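PDB 5O63: restriction endonuclease UbaLAI from Unidentified, which cleaves DNA at specific sites as a monomeric Type IIE restriction enzyme, its N-terminal B3 domain binding the cognate sequence. Local coordinates for residues A15-K20 with D118-Y123; S48-M53 with R90-M95. One frame throughout, in Å; residues are numbered along the deposited sequence. Where two conformers were deposited one is given.

Contact 1. Residues A15-K20 with D118-Y123; sequences AGKTLK and DGSSGY
D118 OD1 is gripped by two donors of S120, its backbone N and its hydroxyl, while K17 reaches across the contact to the other carboxylate oxygen, OD2. S120 OG donates to the syn lone pair of D118 OD1, 2.5 Å away. The backbone S120 N, 2.8 Å from the same D118 OD1, arrives from above the carboxylate plane, 42° out of it, in a fairly straight bond (160° at the hydrogen). Two donors from one residue thus limit the turning of the carboxylate and present its other oxygen to the lysine.

K17 NZ closes on D118 OD2 at 2.7 Å, again on the syn side, a hydrogen-bonded salt bridge. The lysine chain turns about its CB-CG bond (chi2 -67°) and then runs out extended, which carries its ammonium alongside S120 and onto the acid at about a right angle to the aspartate side chain. On the way, K17 CE passes 3.3 Å from S120 OG, whose hydroxyl is also bonded to H116. Putting an alanine at K17 would probably leave D118 OD2 without its ion-pair mate and the S120 hydroxyl without the lysine chain beside it.

The backbones are linked less directly: one water accepts from T18 N and from D118 N, each nitrogen 3.2 Å from the water oxygen. At this surface position the nearest CA atoms, those of K17 and D118, are still 7.8 Å apart. G16, at positive phi, is the C' residue of the Schellman motif closing helix 3-14, and K17 N completes it by bonding to V12 O. The salt bridge therefore ties the linker between this helix and strand 19-28 to an Asx turn, closed by D118 OD1 and S120 N, in the hairpin joining strands 108-116 and 121-128.

Contact 2. Residues S48-M53 with R90-M95; sequences SFFPDM and RRITRM. With nucleotides of chain C.
F50 and I92 lie 9.8 Å apart at their CA atoms, and the CA atoms of M53 and R90 10.3 Å apart; the run from F50 to M53 makes 123° with that from R90 to I92. No direct hydrogen bond spans this distance, so side chains bridge it.

I92 approaches F50 with its CD1 over one face of the ring, 3.9 Å from the centroid and 18° off the normal, a CH-pi contact displaced toward the rim. Having CG1 anti to the carbonyl carbon (chi1 -47°) directs that branch at the ring. The opposite face is taken by F49 CD1, and the F50 ring is thereby clamped from both faces. M53 CE, of an engineered methionine, packs 4.3 Å from R90 CD and sits oblique to the guanidinium. One water accepts from M53 N and R90 NH1, and R90 NH1 also bonds to Y81 OH.

R91 NH1 (2.9 Å) and NH2 (3.0 Å) both donate to O4 of thymine DT5 of chain C in a forked bond, while E89 pairs with R91 NE. T93 OG1 bonds to OP2 of DC3 of chain C, and R94 NE, 2.8 Å away, to OP1 of DC2 of chain C. One strand face packed on the core, the other meeting a thymine base (R91) and a phosphate (T93), with R94 just past the strand gripping a second phosphate, fits the DNA-binding pseudobarrel of B3 domains.

The two contacts are nested along the chain: 48-53 and 90-95 of contact 2 both fall between 15-20 and 118-123 of contact 1. Their centres are 19 Å apart and both reach the same mixed sheet, contact 1 through strands 19-28 and 121-128, contact 2 through strand 89-93. Y123, on strand 121-128, joins them directly: its OH lies 2.7 Å from F49 O, a probable hydrogen bond, and its ring meets that of F49 edge-to-face. Contact 1 is peripheral packing at the ends of inner strands, its nearest atom about 16 Å from the DNA, whereas buried contact 2 joins the 48-53 loop to the strand whose other face carries R91 and T93 to the DNA.

Contact 1. Residues A15-K20 with D118-Y123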
loop_
_atom_site.group_PDB
_atom_site.type_symbol
_atom_site.label_atom_id
_atom_site.label_comp_id
_atom_site.label_asym_id
_atom_site.label_seq_id
_atom_site.Cartn_x
_atom_site.Cartn_y
_atom_site.Cartn_z
ATOM N N ALA A 15 6.472 -14.099 3.944
ATOM C CA ALA A 15 5.271 -14.497 4.700
ATOM C C ALA A 15 5.072 -16.025 4.680
ATOM O O ALA A 15 4.050 -16.548 5.106
ATOM C CB ALA A 15 4.043 -13.791 4.142
ATOM N N GLY A 16 6.046 -16.711 4.133
ATOM C CA GLY A 16 5.988 -18.184 4.035
ATOM C C GLY A 16 5.101 -18.750 2.933
ATOM O O GLY A 16 4.675 -19.906 2.996
ATOM N N LYS A 17 4.846 -17.969 1.900
ATOM C CA LYS A 17 4.063 -18.419 0.745
ATOM C C LYS A 17 4.942 -18.354 -0.484
ATOM O O LYS A 17 6.068 -17.893 -0.389
ATOM C CB LYS A 17 2.817 -17.517 0.555
ATOM C CG LYS A 17 1.825 -17.481 1.734
ATOM C CD LYS A 17 1.141 -18.854 1.905
ATOM C CE LYS A 17 -0.078 -18.764 2.824
ATOM N NZ LYS A 17 -0.612 -20.141 3.117
ATOM N N THR A 18 4.442 -18.812 -1.634
ATOM C CA THR A 18 5.121 -18.536 -2.905
ATOM C C THR A 18 4.107 -17.909 -3.846
ATOM O O THR A 18 2.957 -18.382 -3.929
ATOM C CB THR A 18 5.760 -19.834 -3.550
ATOM O OG1 THR A 18 4.724 -20.701 -3.993
ATOM C CG2 THR A 18 6.676 -20.562 -2.548
ATOM N N LEU A 19 4.557 -16.866 -4.549
ATOM C CA LEU A 19 3.748 -16.082 -5.479
ATOM C C LEU A 19 3.305 -16.853 -6.738
ATOM O O LEU A 19 4.125 -17.405 -7.479
ATOM C CB LEU A 19 4.528 -14.805 -5.858
ATOM C CG LEU A 19 3.835 -13.714 -6.687
ATOM C CD1 LEU A 19 4.494 -12.368 -6.431
ATOM C CD2 LEU A 19 3.890 -14.023 -8.193
ATOM N N LYS A 20 1.995 -16.880 -6.991
ATOM C CA LYS A 20 1.484 -17.384 -8.277
ATOM C C LYS A 20 1.286 -16.192 -9.229
ATOM O O LYS A 20 1.731 -16.215 -10.380
ATOM C CB LYS A 20 0.173 -18.157 -8.087
ATOM C CG LYS A 20 -0.218 -19.027 -9.264
ATOM N N ASP A 118 -0.482 -22.150 -3.265
ATOM C CA ASP A 118 -1.290 -23.092 -2.496
ATOM C C ASP A 118 -2.781 -22.755 -2.594
ATOM O O ASP A 118 -3.598 -23.372 -1.939
ATOM C CB ASP A 118 -0.832 -23.154 -1.015
ATOM C CG ASP A 118 -1.157 -21.887 -0.225
ATOM O OD1 ASP A 118 -1.638 -20.934 -0.840
ATOM O OD2 ASP A 118 -0.920 -21.844 1.011
ATOM N N GLY A 119 -3.128 -21.773 -3.421
ATOM C CA GLY A 119 -4.516 -21.400 -3.597
ATOM C C GLY A 119 -4.994 -20.348 -2.621
ATOM O O GLY A 119 -6.118 -19.854 -2.767
ATOM N N SER A 120 -4.176 -20.004 -1.618
ATOM C CA SER A 120 -4.514 -18.876 -0.739
ATOM C C SER A 120 -4.213 -17.562 -1.451
ATOM O O SER A 120 -3.649 -17.540 -2.555
ATOM C CB SER A 120 -3.768 -18.936 0.612
ATOM O OG SER A 120 -2.358 -18.882 0.487
ATOM N N SER A 121 -4.608 -16.464 -0.822
ATOM C CA SER A 121 -4.255 -15.138 -1.366
ATOM C C SER A 121 -4.212 -14.166 -0.225
ATOM O O SER A 121 -4.759 -14.443 0.841
ATOM C CB SER A 121 -5.248 -14.685 -2.437
ATOM O OG SER A 121 -6.564 -14.526 -1.933
ATOM N N GLY A 122 -3.577 -13.019 -0.442
ATOM C CA GLY A 122 -3.498 -12.065 0.655
ATOM C C GLY A 122 -2.822 -10.752 0.294
ATOM O O GLY A 122 -2.146 -10.635 -0.717
ATOM N N TYR A 123 -3.008 -9.741 1.143
ATOM C CA TYR A 123 -2.394 -8.422 0.954
ATOM C C TYR A 123 -1.073 -8.320 1.699
ATOM O O TYR A 123 -0.873 -8.977 2.728
ATOM C CB TYR A 123 -3.326 -7.291 1.440
ATOM C CG TYR A 123 -4.501 -7.090 0.518
ATOM C CD1 TYR A 123 -4.411 -6.193 -0.572
ATOM C CD2 TYR A 123 -5.688 -7.774 0.705
ATOM C CE1 TYR A 123 -5.482 -6.005 -1.425
ATOM C CE2 TYR A 123 -6.775 -7.626 -0.188
ATOM C CZ TYR A 123 -6.662 -6.722 -1.256
ATOM O OH TYR A 123 -7.731 -6.548 -2.143
HETATM O O HOH W 1 1.938 -20.801 -1.609
#

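Contact 2. Residues S48-M53 with R90-M95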
loop_
_atom_site.group_PDB
_atom_site.type_symbol
_atom_site.label_atom_id
_atom_site.label_comp_id
_atom_site.label_asym_id
_atom_site.label_seq_id
_atom_site.Cartn_x
_atom_site.Cartn_y
_atom_site.Cartn_z
ATOM N N SER A 48 -10.666 -0.458 -6.723
ATOM C CA SER A 48 -10.839 -1.856 -7.128
ATOM C C SER A 48 -9.674 -2.798 -6.673
ATOM O O SER A 48 -9.819 -4.034 -6.700
ATOM C CB SER A 48 -11.055 -1.934 -8.644
ATOM O OG SER A 48 -9.933 -1.469 -9.371
ATOM N N PHE A 49 -8.534 -2.225 -6.266
ATOM C CA PHE A 49 -7.395 -3.037 -5.799
ATOM C C PHE A 49 -7.701 -3.592 -4.400
ATOM O O PHE A 49 -7.374 -4.732 -4.067
ATOM C CB PHE A 49 -6.089 -2.187 -5.755
ATOM C CG PHE A 49 -4.949 -2.836 -5.026
ATOM C CD1 PHE A 49 -4.748 -2.564 -3.674
ATOM C CD2 PHE A 49 -4.095 -3.726 -5.653
ATOM C CE1 PHE A 49 -3.710 -3.160 -2.975
ATOM C CE2 PHE A 49 -3.024 -4.315 -4.966
ATOM C CZ PHE A 49 -2.856 -4.040 -3.608
ATOM N N PHE A 50 -8.395 -2.779 -3.609
ATOM C CA PHE A 50 -8.758 -3.177 -2.253
ATOM C C PHE A 50 -9.986 -4.056 -2.176
ATOM O O PHE A 50 -10.709 -4.225 -3.170
ATOM C CB PHE A 50 -8.929 -1.914 -1.401
ATOM C CG PHE A 50 -7.620 -1.238 -1.143
ATOM C CD1 PHE A 50 -6.688 -1.819 -0.234
ATOM C CD2 PHE A 50 -7.264 -0.113 -1.874
ATOM C CE1 PHE A 50 -5.429 -1.207 -0.003
ATOM C CE2 PHE A 50 -6.014 0.513 -1.668
ATOM C CZ PHE A 50 -5.101 0.003 -0.730
ATOM N N PRO A 51 -10.193 -4.678 -1.014
ATOM C CA PRO A 51 -11.336 -5.588 -0.909
ATOM C C PRO A 51 -12.640 -4.835 -1.169
ATOM O O PRO A 51 -12.713 -3.604 -1.016
ATOM C CB PRO A 51 -11.267 -6.082 0.551
ATOM C CG PRO A 51 -9.900 -5.916 0.941
ATOM C CD PRO A 51 -9.376 -4.698 0.219
ATOM N N ASP A 52 -13.663 -5.564 -1.588
ATOM C CA ASP A 52 -14.978 -4.976 -1.685
ATOM C C ASP A 52 -15.368 -4.454 -0.308
ATOM O O ASP A 52 -15.200 -5.140 0.702
ATOM C CB ASP A 52 -16.003 -5.995 -2.193
ATOM C CG ASP A 52 -15.803 -6.346 -3.654
ATOM O OD1 ASP A 52 -15.390 -5.467 -4.435
ATOM O OD2 ASP A 52 -16.076 -7.509 -4.022
ATOM N N MET A 53 -15.843 -3.219 -0.267
ATOM C CA MET A 53 -16.409 -2.680 0.938
ATOM C C MET A 53 -17.789 -2.216 0.556
ATOM O O MET A 53 -17.925 -1.196 -0.084
ATOM C CB MET A 53 -15.584 -1.518 1.516
ATOM C CG MET A 53 -16.284 -0.837 2.681
ATOM S SD MET A 53 -15.199 0.091 3.764
ATOM C CE MET A 53 -14.342 1.028 2.527
ATOM N N ARG A 90 -12.021 7.637 0.642
ATOM C CA ARG A 90 -11.560 6.424 1.319
ATOM C C ARG A 90 -10.097 6.532 1.688
ATOM O O ARG A 90 -9.265 7.114 1.000
ATOM C CB ARG A 90 -11.792 5.161 0.438
ATOM C CG ARG A 90 -13.222 5.013 -0.008
ATOM C CD ARG A 90 -13.466 3.722 -0.666
ATOM N NE ARG A 90 -14.776 3.797 -1.299
ATOM C CZ ARG A 90 -15.350 2.760 -1.873
ATOM N NH1 ARG A 90 -14.718 1.601 -1.852
ATOM N NH2 ARG A 90 -16.553 2.892 -2.447
ATOM N N ARG A 91 -9.768 5.950 2.865
ATOM C CA ARG A 91 -8.426 6.012 3.430
ATOM C C ARG A 91 -8.044 4.637 3.910
ATOM O O ARG A 91 -8.956 3.878 4.323
ATOM C CB ARG A 91 -8.381 6.970 4.635
ATOM C CG ARG A 91 -8.764 8.402 4.304
ATOM C CD ARG A 91 -8.848 9.142 5.624
ATOM N NE ARG A 91 -9.470 10.441 5.410
ATOM C CZ ARG A 91 -9.829 11.294 6.374
ATOM N NH1 ARG A 91 -9.563 11.012 7.674
ATOM N NH2 ARG A 91 -10.468 12.423 6.032
ATOM N N ILE A 92 -6.755 4.313 3.906
ATOM C CA ILE A 92 -6.218 3.186 4.694
ATOM C C ILE A 92 -5.638 3.790 5.962
ATOM O O ILE A 92 -4.976 4.839 5.936
ATOM C CB ILE A 92 -5.090 2.412 3.946
ATOM C CG1 ILE A 92 -5.554 2.121 2.509
ATOM C CG2 ILE A 92 -4.747 1.141 4.753
ATOM C CD1 ILE A 92 -6.858 1.248 2.464
ATOM N N THR A 93 -5.884 3.102 7.086
ATOM C CA THR A 93 -5.292 3.480 8.366
ATOM C C THR A 93 -4.795 2.217 9.124
ATOM O O THR A 93 -4.944 1.074 8.633
ATOM C CB THR A 93 -6.313 4.213 9.286
ATOM O OG1 THR A 93 -7.365 3.290 9.643
ATOM C CG2 THR A 93 -6.959 5.413 8.619
ATOM N N ARG A 94 -4.165 2.447 10.285
ATOM C CA ARG A 94 -3.471 1.415 11.110
ATOM C C ARG A 94 -2.191 0.905 10.417
ATOM O O ARG A 94 -1.689 -0.159 10.723
ATOM C CB ARG A 94 -4.438 0.214 11.479
ATOM C CG ARG A 94 -5.813 0.664 12.011
ATOM C CD ARG A 94 -6.587 -0.558 12.495
ATOM N NE ARG A 94 -5.855 -1.246 13.564
ATOM C CZ ARG A 94 -6.142 -2.515 13.908
ATOM N NH1 ARG A 94 -7.183 -3.115 13.355
ATOM N NH2 ARG A 94 -5.411 -3.125 14.820
ATOM N N MET A 95 -1.599 1.711 9.510
ATOM C CA MET A 95 -0.316 1.343 8.966
ATOM C C MET A 95 0.875 1.568 9.895
ATOM O O MET A 95 0.794 2.186 10.987
ATOM C CB MET A 95 -0.091 2.113 7.652
ATOM C CG MET A 95 -1.047 1.623 6.636
ATOM S SD MET A 95 -1.043 2.686 5.173
ATOM C CE MET A 95 -2.012 3.985 5.943
ATOM P P DC C 2 -3.618 1.574 15.173
ATOM O OP1 DC C 2 -4.163 0.176 15.224
ATOM O OP2 DC C 2 -2.413 1.886 14.324
ATOM O "O5'" DC C 2 -4.816 2.520 14.819
ATOM C "C5'" DC C 2 -6.104 2.358 15.435
ATOM C "C4'" DC C 2 -6.956 3.591 15.241
ATOM O "O4'" DC C 2 -6.317 4.755 15.787
ATOM C "C3'" DC C 2 -7.234 3.915 13.780
ATOM O "O3'" DC C 2 -8.580 3.411 13.512
ATOM C "C2'" DC C 2 -7.125 5.465 13.732
ATOM C "C1'" DC C 2 -7.019 5.823 15.245
ATOM N N1 DC C 2 -6.267 7.081 15.539
ATOM C C2 DC C 2 -6.895 7.989 16.440
ATOM O O2 DC C 2 -7.997 7.711 16.885
ATOM N N3 DC C 2 -6.299 9.145 16.690
ATOM C C4 DC C 2 -5.051 9.365 16.228
ATOM N N4 DC C 2 -4.488 10.559 16.536
ATOM C C5 DC C 2 -4.370 8.454 15.343
ATOM C C6 DC C 2 -5.007 7.308 15.040
ATOM P P DT C 5 -18.211 12.371 11.818
ATOM O OP1 DT C 5 -19.483 12.630 12.543
ATOM O OP2 DT C 5 -18.100 11.637 10.558
ATOM O "O5'" DT C 5 -17.496 13.800 11.555
ATOM C "C5'" DT C 5 -17.561 14.760 12.601
ATOM C "C4'" DT C 5 -16.822 16.044 12.235
ATOM O "O4'" DT C 5 -15.395 15.719 12.087
ATOM C "C3'" DT C 5 -17.255 16.740 10.957
ATOM O "O3'" DT C 5 -17.154 18.128 11.150
ATOM C "C2'" DT C 5 -16.164 16.301 9.957
ATOM C "C1'" DT C 5 -14.951 16.288 10.898
ATOM N N1 DT C 5 -13.859 15.496 10.404
ATOM C C2 DT C 5 -12.587 16.048 10.385
ATOM O O2 DT C 5 -12.361 17.142 10.823
ATOM N N3 DT C 5 -11.608 15.275 9.830
ATOM C C4 DT C 5 -11.759 14.012 9.301
ATOM O O4 DT C 5 -10.832 13.410 8.819
ATOM C C5 DT C 5 -13.121 13.453 9.378
ATOM C C7 DT C 5 -13.397 12.065 8.834
ATOM C C6 DT C 5 -14.089 14.214 9.919
ATOM P P DC C 3 -9.596 4.006 12.500
ATOM O OP1 DC C 3 -10.605 2.920 12.254
ATOM O OP2 DC C 3 -9.020 4.653 11.312
ATOM O "O5'" DC C 3 -10.402 5.130 13.296
ATOM C "C5'" DC C 3 -11.202 4.694 14.453
ATOM C "C4'" DC C 3 -11.754 5.924 15.161
ATOM O "O4'" DC C 3 -10.665 6.740 15.599
ATOM C "C3'" DC C 3 -12.586 6.869 14.358
ATOM O "O3'" DC C 3 -13.907 6.399 14.217
ATOM C "C2'" DC C 3 -12.573 8.128 15.233
ATOM C "C1'" DC C 3 -11.162 8.092 15.744
ATOM N N1 DC C 3 -10.213 8.998 15.038
ATOM C C2 DC C 3 -10.185 10.320 15.422
ATOM O O2 DC C 3 -11.031 10.714 16.230
ATOM N N3 DC C 3 -9.239 11.115 14.915
ATOM C C4 DC C 3 -8.371 10.657 13.957
ATOM N N4 DC C 3 -7.451 11.506 13.499
ATOM C C5 DC C 3 -8.384 9.289 13.515
ATOM C C6 DC C 3 -9.324 8.487 14.118
HETATM O O HOH W 2 -15.592 -1.240 -2.589
#